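Local coordinates for bitiscetin (Bitis arietans, PDB 1JWI), which binds von Willebrand factor and induces its A1 domain to engage platelet GPIbalpha, so that platelets aggregate, at residues S9-H14 / K45-F50; H14-F19 / P122-S127. All coordinates share one frame; numbering follows the deposited sequence.

Interaction 1: residues S9-H14 / K45-F50; sequences SSYKGH and KEEADF
Tyr11, the last residue of strand 9-11, reaches across to the first turns of helix 45-58, so that the N-terminal beta hairpin of the C-type lectin-like fold packs on a helix. The axes of strand 9-11 and helix 45-50 run nearly antiparallel (167°) and come no closer than 11.0 Å, a gap bridged by side chains. Along the helix, Glu46 is the first to touch: its CG lies 3.5 Å from Tyr11 OH, and its carboxylate plane stands nearly perpendicular to the tyrosine ring. Glu47 offers mainly its main chain, with CA 4.1 Å from Tyr11 CE1, while its carboxylate is engaged outside the two segments, notably by the hydroxyl of Tyr16. Phe50 supplies the main partner. Its ring and that of Tyr11 form an offset stack, centroids 4.5 Å apart and planes 13° from parallel. Both rings stand anti to their own backbone N, and the two side chains slide past each other in opposite directions. Each CB therefore sits over the other's ring, a reciprocal CH-pi pair with Tyr11 CB 3.8 Å from the Phe50 centroid and Phe50 CB 4.1 Å from that of Tyr11. On the opposite face of the tyrosine lies Lys12 CG, and Ser9 CB meets the edge of the Phe50 ring at CZ, 4.0 Å away.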
ATOM      1  N   SER A   9     -14.785 -28.213   0.636  1.00 27.03           N
ATOM      2  CA  SER A   9     -13.721 -29.131   0.245  1.00 27.23           C
ATOM      3  C   SER A   9     -12.840 -29.401   1.457  1.00 28.38           C
ATOM      4  O   SER A   9     -12.619 -28.514   2.284  1.00 28.79           O
ATOM      5  CB  SER A   9     -12.874 -28.534  -0.886  1.00 26.06           C
ATOM      6  OG  SER A   9     -13.669 -28.239  -2.018  1.00 24.19           O
ATOM      7  N   SER A  10     -12.334 -30.624   1.567  1.00 29.85           N
ATOM      8  CA  SER A  10     -11.479 -30.987   2.691  1.00 31.73           C
ATOM      9  C   SER A  10     -10.014 -31.037   2.289  1.00 32.70           C
ATOM     10  O   SER A  10      -9.672 -31.557   1.226  1.00 33.99           O
ATOM     11  CB  SER A  10     -11.907 -32.340   3.256  1.00 31.62           C
ATOM     12  OG  SER A  10     -11.957 -33.310   2.230  1.00 34.46           O
ATOM     13  N   TYR A  11      -9.153 -30.491   3.143  1.00 33.94           N
ATOM     14  CA  TYR A  11      -7.721 -30.477   2.874  1.00 34.79           C
ATOM     15  C   TYR A  11      -6.888 -30.420   4.154  1.00 34.75           C
ATOM     16  O   TYR A  11      -7.042 -29.510   4.967  1.00 34.66           O
ATOM     17  CB  TYR A  11      -7.364 -29.292   1.967  1.00 35.03           C
ATOM     18  CG  TYR A  11      -5.884 -29.173   1.685  1.00 36.82           C
ATOM     19  CD1 TYR A  11      -5.036 -28.491   2.562  1.00 38.70           C
ATOM     20  CD2 TYR A  11      -5.317 -29.785   0.568  1.00 38.21           C
ATOM     21  CE1 TYR A  11      -3.661 -28.430   2.336  1.00 39.26           C
ATOM     22  CE2 TYR A  11      -3.941 -29.732   0.334  1.00 38.66           C
ATOM     23  CZ  TYR A  11      -3.120 -29.055   1.221  1.00 38.87           C
ATOM     24  OH  TYR A  11      -1.759 -29.017   1.011  1.00 39.07           O
ATOM     25  N   LYS A  12      -6.011 -31.408   4.317  1.00 34.30           N
ATOM     26  CA  LYS A  12      -5.121 -31.500   5.472  1.00 34.66           C
ATOM     27  C   LYS A  12      -5.710 -31.064   6.809  1.00 34.54           C
ATOM     28  O   LYS A  12      -5.122 -30.242   7.511  1.00 35.09           O
ATOM     29  CB  LYS A  12      -3.835 -30.706   5.209  1.00 35.35           C
ATOM     30  CG  LYS A  12      -2.771 -31.466   4.419  1.00 37.00           C
ATOM     31  CD  LYS A  12      -1.694 -30.529   3.873  1.00 38.15           C
ATOM     32  CE  LYS A  12      -1.096 -29.636   4.949  1.00 39.27           C
ATOM     33  NZ  LYS A  12      -0.240 -28.564   4.356  1.00 40.10           N
ATOM     34  N   GLY A  13      -6.867 -31.612   7.161  1.00 33.51           N
ATOM     35  CA  GLY A  13      -7.471 -31.276   8.438  1.00 32.29           C
ATOM     36  C   GLY A  13      -8.367 -30.053   8.487  1.00 31.17           C
ATOM     37  O   GLY A  13      -8.870 -29.705   9.552  1.00 31.53           O
ATOM     38  N   HIS A  14      -8.567 -29.391   7.353  1.00 30.21           N
ATOM     39  CA  HIS A  14      -9.431 -28.213   7.312  1.00 28.54           C
ATOM     40  C   HIS A  14     -10.476 -28.327   6.202  1.00 27.90           C
ATOM     41  O   HIS A  14     -10.328 -29.122   5.269  1.00 27.43           O
ATOM     42  CB  HIS A  14      -8.610 -26.931   7.090  1.00 28.70           C
ATOM     43  CG  HIS A  14      -7.805 -26.509   8.279  1.00 27.07           C
ATOM     44  ND1 HIS A  14      -6.483 -26.867   8.451  1.00 26.96           N
ATOM     45  CD2 HIS A  14      -8.135 -25.760   9.358  1.00 28.22           C
ATOM     46  CE1 HIS A  14      -6.037 -26.357   9.583  1.00 27.46           C
ATOM     47  NE2 HIS A  14      -7.017 -25.681  10.155  1.00 27.76           N
ATOM     48  N   LYS A  45       3.360 -23.296   0.882  1.00 24.06           N
ATOM     49  CA  LYS A  45       3.202 -23.226  -0.567  1.00 24.54           C
ATOM     50  C   LYS A  45       2.210 -24.286  -1.024  1.00 24.90           C
ATOM     51  O   LYS A  45       1.433 -24.052  -1.948  1.00 25.61           O
ATOM     52  CB  LYS A  45       4.541 -23.440  -1.276  1.00 24.58           C
ATOM     53  CG  LYS A  45       4.464 -23.398  -2.806  1.00 25.19           C
ATOM     54  CD  LYS A  45       3.943 -22.051  -3.312  1.00 25.18           C
ATOM     55  CE  LYS A  45       4.270 -21.830  -4.790  1.00 25.15           C
ATOM     56  NZ  LYS A  45       3.725 -22.910  -5.663  1.00 25.03           N
ATOM     57  N   GLU A  46       2.233 -25.449  -0.376  1.00 24.62           N
ATOM     58  CA  GLU A  46       1.318 -26.519  -0.747  1.00 24.74           C
ATOM     59  C   GLU A  46      -0.129 -26.125  -0.462  1.00 23.42           C
ATOM     60  O   GLU A  46      -1.015 -26.363  -1.288  1.00 21.90           O
ATOM     61  CB  GLU A  46       1.675 -27.817  -0.015  1.00 26.79           C
ATOM     62  CG  GLU A  46       1.268 -29.058  -0.809  1.00 30.68           C
ATOM     63  CD  GLU A  46       1.963 -30.320  -0.334  1.00 33.33           C
ATOM     64  OE1 GLU A  46       1.481 -30.931   0.642  1.00 34.68           O
ATOM     65  OE2 GLU A  46       3.002 -30.689  -0.934  1.00 34.17           O
ATOM     66  N   GLU A  47      -0.379 -25.526   0.700  1.00 22.43           N
ATOM     67  CA  GLU A  47      -1.740 -25.093   1.019  1.00 22.53           C
ATOM     68  C   GLU A  47      -2.129 -24.001   0.019  1.00 21.95           C
ATOM     69  O   GLU A  47      -3.261 -23.958  -0.464  1.00 22.03           O
ATOM     70  CB  GLU A  47      -1.838 -24.538   2.448  1.00 21.80           C
ATOM     71  CG  GLU A  47      -3.243 -24.046   2.786  1.00 22.22           C
ATOM     72  CD  GLU A  47      -3.433 -23.648   4.242  1.00 22.41           C
ATOM     73  OE1 GLU A  47      -4.601 -23.562   4.676  1.00 24.57           O
ATOM     74  OE2 GLU A  47      -2.435 -23.415   4.951  1.00 21.28           O
ATOM     75  N   ALA A  48      -1.176 -23.124  -0.291  1.00 21.27           N
ATOM     76  CA  ALA A  48      -1.405 -22.036  -1.239  1.00 20.35           C
ATOM     77  C   ALA A  48      -1.880 -22.578  -2.584  1.00 20.71           C
ATOM     78  O   ALA A  48      -2.851 -22.081  -3.153  1.00 20.20           O
ATOM     79  CB  ALA A  48      -0.118 -21.222  -1.425  1.00 18.73           C
ATOM     80  N   ASP A  49      -1.181 -23.591  -3.093  1.00 21.83           N
ATOM     81  CA  ASP A  49      -1.530 -24.188  -4.376  1.00 22.27           C
ATOM     82  C   ASP A  49      -2.932 -24.783  -4.351  1.00 22.10           C
ATOM     83  O   ASP A  49      -3.634 -24.771  -5.361  1.00 21.96           O
ATOM     84  CB  ASP A  49      -0.502 -25.257  -4.764  1.00 24.69           C
ATOM     85  CG  ASP A  49       0.838 -24.658  -5.166  1.00 27.39           C
ATOM     86  OD1 ASP A  49       0.897 -23.437  -5.436  1.00 30.48           O
ATOM     87  OD2 ASP A  49       1.833 -25.409  -5.233  1.00 28.86           O
ATOM     88  N   PHE A  50      -3.345 -25.293  -3.195  1.00 21.53           N
ATOM     89  CA  PHE A  50      -4.679 -25.865  -3.068  1.00 21.08           C
ATOM     90  C   PHE A  50      -5.721 -24.757  -3.171  1.00 21.13           C
ATOM     91  O   PHE A  50      -6.672 -24.862  -3.946  1.00 20.59           O
ATOM     92  CB  PHE A  50      -4.848 -26.586  -1.727  1.00 23.14           C
ATOM     93  CG  PHE A  50      -6.277 -26.963  -1.427  1.00 26.11           C
ATOM     94  CD1 PHE A  50      -6.940 -27.911  -2.202  1.00 26.98           C
ATOM     95  CD2 PHE A  50      -6.979 -26.320  -0.412  1.00 26.85           C
ATOM     96  CE1 PHE A  50      -8.283 -28.210  -1.971  1.00 27.63           C
ATOM     97  CE2 PHE A  50      -8.323 -26.611  -0.172  1.00 28.13           C
ATOM     98  CZ  PHE A  50      -8.976 -27.556  -0.955  1.00 27.77           C
TER

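Interaction 2: residues H14-F19 / P122-S127; sequences HCYKVF and PFICKS
His14 and Lys126 meet at one end of this antiparallel strand pair, with the lysine CE 3.6 Å from the imidazole centroid and 10° off the ring normal, a CH-pi contact over the centre of the face. Lys126, with CG anti to its own backbone N and extended beyond, runs alongside Tyr16 in the same direction, CG over one face of the phenol ring and CD 3.8 Å from Tyr16 CE2. Tyr16 OH hydrogen-bonds to Glu47 OE1, with which Lys126 NZ forms a salt bridge; Lys126 NZ also bonds to Ser41 O. On the same face of the sheet, Ile124 CD1 approaches the edge of the Tyr16 ring. The other face carries Phe19 and Phe123. Their planes are 20° apart but slid so far that they barely overlap; Phe19 CB instead sits over the Phe123 ring, 3.7 Å from Phe123 CZ. Cys125 SG, disulfide-bonded to Cys32, lies obliquely to the Phe19 ring, 3.5 Å from Phe19 CE2. Six backbone hydrogen bonds fix this register, from Cys15 N to Ser127 O (2.8 Å, 173° at the hydrogen) to Phe19 N with Phe123 O (2.7 Å). Pairing a strand near the N-terminus with one near the C-terminus closes the domain in the way characteristic of the C-type lectin-like fold.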
ATOM      1  N   HIS A  14      -8.567 -29.391   7.353  1.00 30.21           N
ATOM      2  CA  HIS A  14      -9.431 -28.213   7.312  1.00 28.54           C
ATOM      3  C   HIS A  14     -10.476 -28.327   6.202  1.00 27.90           C
ATOM      4  O   HIS A  14     -10.328 -29.122   5.269  1.00 27.43           O
ATOM      5  CB  HIS A  14      -8.610 -26.931   7.090  1.00 28.70           C
ATOM      6  CG  HIS A  14      -7.805 -26.509   8.279  1.00 27.07           C
ATOM      7  ND1 HIS A  14      -6.483 -26.867   8.451  1.00 26.96           N
ATOM      8  CD2 HIS A  14      -8.135 -25.760   9.358  1.00 28.22           C
ATOM      9  CE1 HIS A  14      -6.037 -26.357   9.583  1.00 27.46           C
ATOM     10  NE2 HIS A  14      -7.017 -25.681  10.155  1.00 27.76           N
ATOM     11  N   CYS A  15     -11.531 -27.526   6.324  1.00 27.16           N
ATOM     12  CA  CYS A  15     -12.607 -27.482   5.339  1.00 27.19           C
ATOM     13  C   CYS A  15     -12.596 -26.100   4.682  1.00 26.49           C
ATOM     14  O   CYS A  15     -12.538 -25.080   5.376  1.00 27.19           O
ATOM     15  CB  CYS A  15     -13.955 -27.729   6.017  1.00 28.08           C
ATOM     16  SG  CYS A  15     -14.095 -29.369   6.812  1.00 31.24           S
ATOM     17  N   TYR A  16     -12.649 -26.068   3.351  1.00 24.35           N
ATOM     18  CA  TYR A  16     -12.625 -24.808   2.606  1.00 22.35           C
ATOM     19  C   TYR A  16     -13.813 -24.628   1.676  1.00 21.47           C
ATOM     20  O   TYR A  16     -14.360 -25.596   1.140  1.00 21.15           O
ATOM     21  CB  TYR A  16     -11.364 -24.698   1.745  1.00 20.35           C
ATOM     22  CG  TYR A  16     -10.063 -24.895   2.477  1.00 21.07           C
ATOM     23  CD1 TYR A  16      -9.707 -26.145   2.980  1.00 20.62           C
ATOM     24  CD2 TYR A  16      -9.160 -23.842   2.623  1.00 20.19           C
ATOM     25  CE1 TYR A  16      -8.480 -26.346   3.604  1.00 22.10           C
ATOM     26  CE2 TYR A  16      -7.930 -24.030   3.243  1.00 21.02           C
ATOM     27  CZ  TYR A  16      -7.595 -25.287   3.726  1.00 22.37           C
ATOM     28  OH  TYR A  16      -6.363 -25.492   4.298  1.00 23.32           O
ATOM     29  N   LYS A  17     -14.177 -23.371   1.460  1.00 21.12           N
ATOM     30  CA  LYS A  17     -15.285 -23.032   0.581  1.00 22.20           C
ATOM     31  C   LYS A  17     -15.109 -21.617   0.037  1.00 22.23           C
ATOM     32  O   LYS A  17     -14.791 -20.687   0.782  1.00 21.51           O
ATOM     33  CB  LYS A  17     -16.606 -23.131   1.350  1.00 24.52           C
ATOM     34  CG  LYS A  17     -17.832 -22.615   0.606  1.00 26.52           C
ATOM     35  CD  LYS A  17     -18.341 -23.622  -0.396  1.00 30.43           C
ATOM     36  CE  LYS A  17     -19.698 -23.219  -0.966  1.00 31.09           C
ATOM     37  NZ  LYS A  17     -20.179 -24.250  -1.935  1.00 32.04           N
ATOM     38  N   VAL A  18     -15.309 -21.475  -1.271  1.00 22.96           N
ATOM     39  CA  VAL A  18     -15.214 -20.187  -1.952  1.00 22.36           C
ATOM     40  C   VAL A  18     -16.645 -19.678  -2.111  1.00 23.42           C
ATOM     41  O   VAL A  18     -17.482 -20.350  -2.715  1.00 24.35           O
ATOM     42  CB  VAL A  18     -14.572 -20.345  -3.360  1.00 22.45           C
ATOM     43  CG1 VAL A  18     -14.618 -19.027  -4.115  1.00 21.49           C
ATOM     44  CG2 VAL A  18     -13.134 -20.839  -3.226  1.00 18.53           C
ATOM     45  N   PHE A  19     -16.933 -18.505  -1.560  1.00 23.51           N
ATOM     46  CA  PHE A  19     -18.275 -17.933  -1.656  1.00 24.38           C
ATOM     47  C   PHE A  19     -18.344 -16.904  -2.778  1.00 25.77           C
ATOM     48  O   PHE A  19     -17.510 -15.995  -2.858  1.00 25.59           O
ATOM     49  CB  PHE A  19     -18.667 -17.298  -0.322  1.00 23.40           C
ATOM     50  CG  PHE A  19     -18.966 -18.301   0.756  1.00 23.32           C
ATOM     51  CD1 PHE A  19     -20.247 -18.824   0.900  1.00 22.71           C
ATOM     52  CD2 PHE A  19     -17.963 -18.743   1.612  1.00 23.43           C
ATOM     53  CE1 PHE A  19     -20.522 -19.773   1.881  1.00 22.34           C
ATOM     54  CE2 PHE A  19     -18.230 -19.695   2.596  1.00 23.21           C
ATOM     55  CZ  PHE A  19     -19.513 -20.209   2.729  1.00 22.15           C
ATOM     56  N   PRO A 122     -15.561 -11.777  -3.998  1.00 20.82           N
ATOM     57  CA  PRO A 122     -15.967 -13.070  -3.453  1.00 20.22           C
ATOM     58  C   PRO A 122     -14.891 -13.377  -2.409  1.00 19.48           C
ATOM     59  O   PRO A 122     -13.883 -12.659  -2.320  1.00 17.66           O
ATOM     60  CB  PRO A 122     -15.910 -13.996  -4.672  1.00 20.69           C
ATOM     61  CG  PRO A 122     -14.885 -13.365  -5.548  1.00 20.11           C
ATOM     62  CD  PRO A 122     -15.207 -11.892  -5.421  1.00 20.42           C
ATOM     63  N   PHE A 123     -15.081 -14.425  -1.622  1.00 20.13           N
ATOM     64  CA  PHE A 123     -14.103 -14.737  -0.591  1.00 19.88           C
ATOM     65  C   PHE A 123     -14.008 -16.217  -0.277  1.00 19.56           C
ATOM     66  O   PHE A 123     -14.818 -17.022  -0.739  1.00 19.48           O
ATOM     67  CB  PHE A 123     -14.416 -13.960   0.688  1.00 19.75           C
ATOM     68  CG  PHE A 123     -15.814 -14.157   1.189  1.00 20.40           C
ATOM     69  CD1 PHE A 123     -16.879 -13.477   0.609  1.00 18.74           C
ATOM     70  CD2 PHE A 123     -16.067 -15.029   2.242  1.00 19.82           C
ATOM     71  CE1 PHE A 123     -18.180 -13.660   1.074  1.00 19.52           C
ATOM     72  CE2 PHE A 123     -17.366 -15.218   2.716  1.00 19.87           C
ATOM     73  CZ  PHE A 123     -18.426 -14.531   2.127  1.00 19.79           C
ATOM     74  N   ILE A 124     -13.009 -16.563   0.520  1.00 19.40           N
ATOM     75  CA  ILE A 124     -12.771 -17.947   0.873  1.00 20.81           C
ATOM     76  C   ILE A 124     -12.664 -18.155   2.374  1.00 20.43           C
ATOM     77  O   ILE A 124     -11.840 -17.530   3.044  1.00 20.28           O
ATOM     78  CB  ILE A 124     -11.475 -18.450   0.210  1.00 22.12           C
ATOM     79  CG1 ILE A 124     -11.151 -19.860   0.702  1.00 22.73           C
ATOM     80  CG2 ILE A 124     -10.331 -17.496   0.526  1.00 25.18           C
ATOM     81  CD1 ILE A 124      -9.817 -20.372   0.234  1.00 25.32           C
ATOM     82  N   CYS A 125     -13.511 -19.046   2.884  1.00 20.52           N
ATOM     83  CA  CYS A 125     -13.529 -19.381   4.300  1.00 20.39           C
ATOM     84  C   CYS A 125     -12.753 -20.673   4.562  1.00 20.73           C
ATOM     85  O   CYS A 125     -12.599 -21.523   3.677  1.00 20.68           O
ATOM     86  CB  CYS A 125     -14.966 -19.553   4.792  1.00 18.35           C
ATOM     87  SG  CYS A 125     -16.004 -18.064   4.684  1.00 18.77           S
ATOM     88  N   LYS A 126     -12.260 -20.796   5.785  1.00 21.01           N
ATOM     89  CA  LYS A 126     -11.508 -21.962   6.217  1.00 22.40           C
ATOM     90  C   LYS A 126     -11.900 -22.255   7.665  1.00 24.73           C
ATOM     91  O   LYS A 126     -11.941 -21.347   8.502  1.00 25.00           O
ATOM     92  CB  LYS A 126     -10.011 -21.670   6.114  1.00 21.61           C
ATOM     93  CG  LYS A 126      -9.101 -22.700   6.753  1.00 19.44           C
ATOM     94  CD  LYS A 126      -7.656 -22.255   6.608  1.00 19.19           C
ATOM     95  CE  LYS A 126      -6.702 -23.162   7.364  1.00 20.47           C
ATOM     96  NZ  LYS A 126      -5.305 -22.638   7.301  1.00 23.01           N
ATOM     97  N   SER A 127     -12.213 -23.514   7.955  1.00 26.79           N
ATOM     98  CA  SER A 127     -12.589 -23.902   9.309  1.00 28.98           C
ATOM     99  C   SER A 127     -12.065 -25.302   9.613  1.00 31.02           C
ATOM    100  O   SER A 127     -11.772 -26.035   8.642  1.00 32.99           O
ATOM    101  CB  SER A 127     -14.111 -23.859   9.474  1.00 27.44           C
ATOM    102  OG  SER A 127     -14.749 -24.842   8.678  1.00 27.55           O
TER

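The ranges of interactions 1 and 2 overlap at His14, which makes its contact in interaction 2, and use neighbouring strands of one four-stranded sheet. The 9-14 / 45-50 contact lies at the surface, its centre about 16 Å from the centre of the chain, and buries 310 Å² through side chains, chiefly aromatic. The 14-19 / 122-127 contact is partly buried, its centre about 11 Å away, and buries 624 Å²; regular main-chain bonding sets its register. Tyr16 connects them: its N bonds to Ser9 O and its ring meets Phe50 edge-to-face. Through Glu47, helix 45-58 is tied to both strands of interaction 2 by polar groups, besides packing such as Val18 on Leu54, whereas toward strand 9-11 stacked rings dominate.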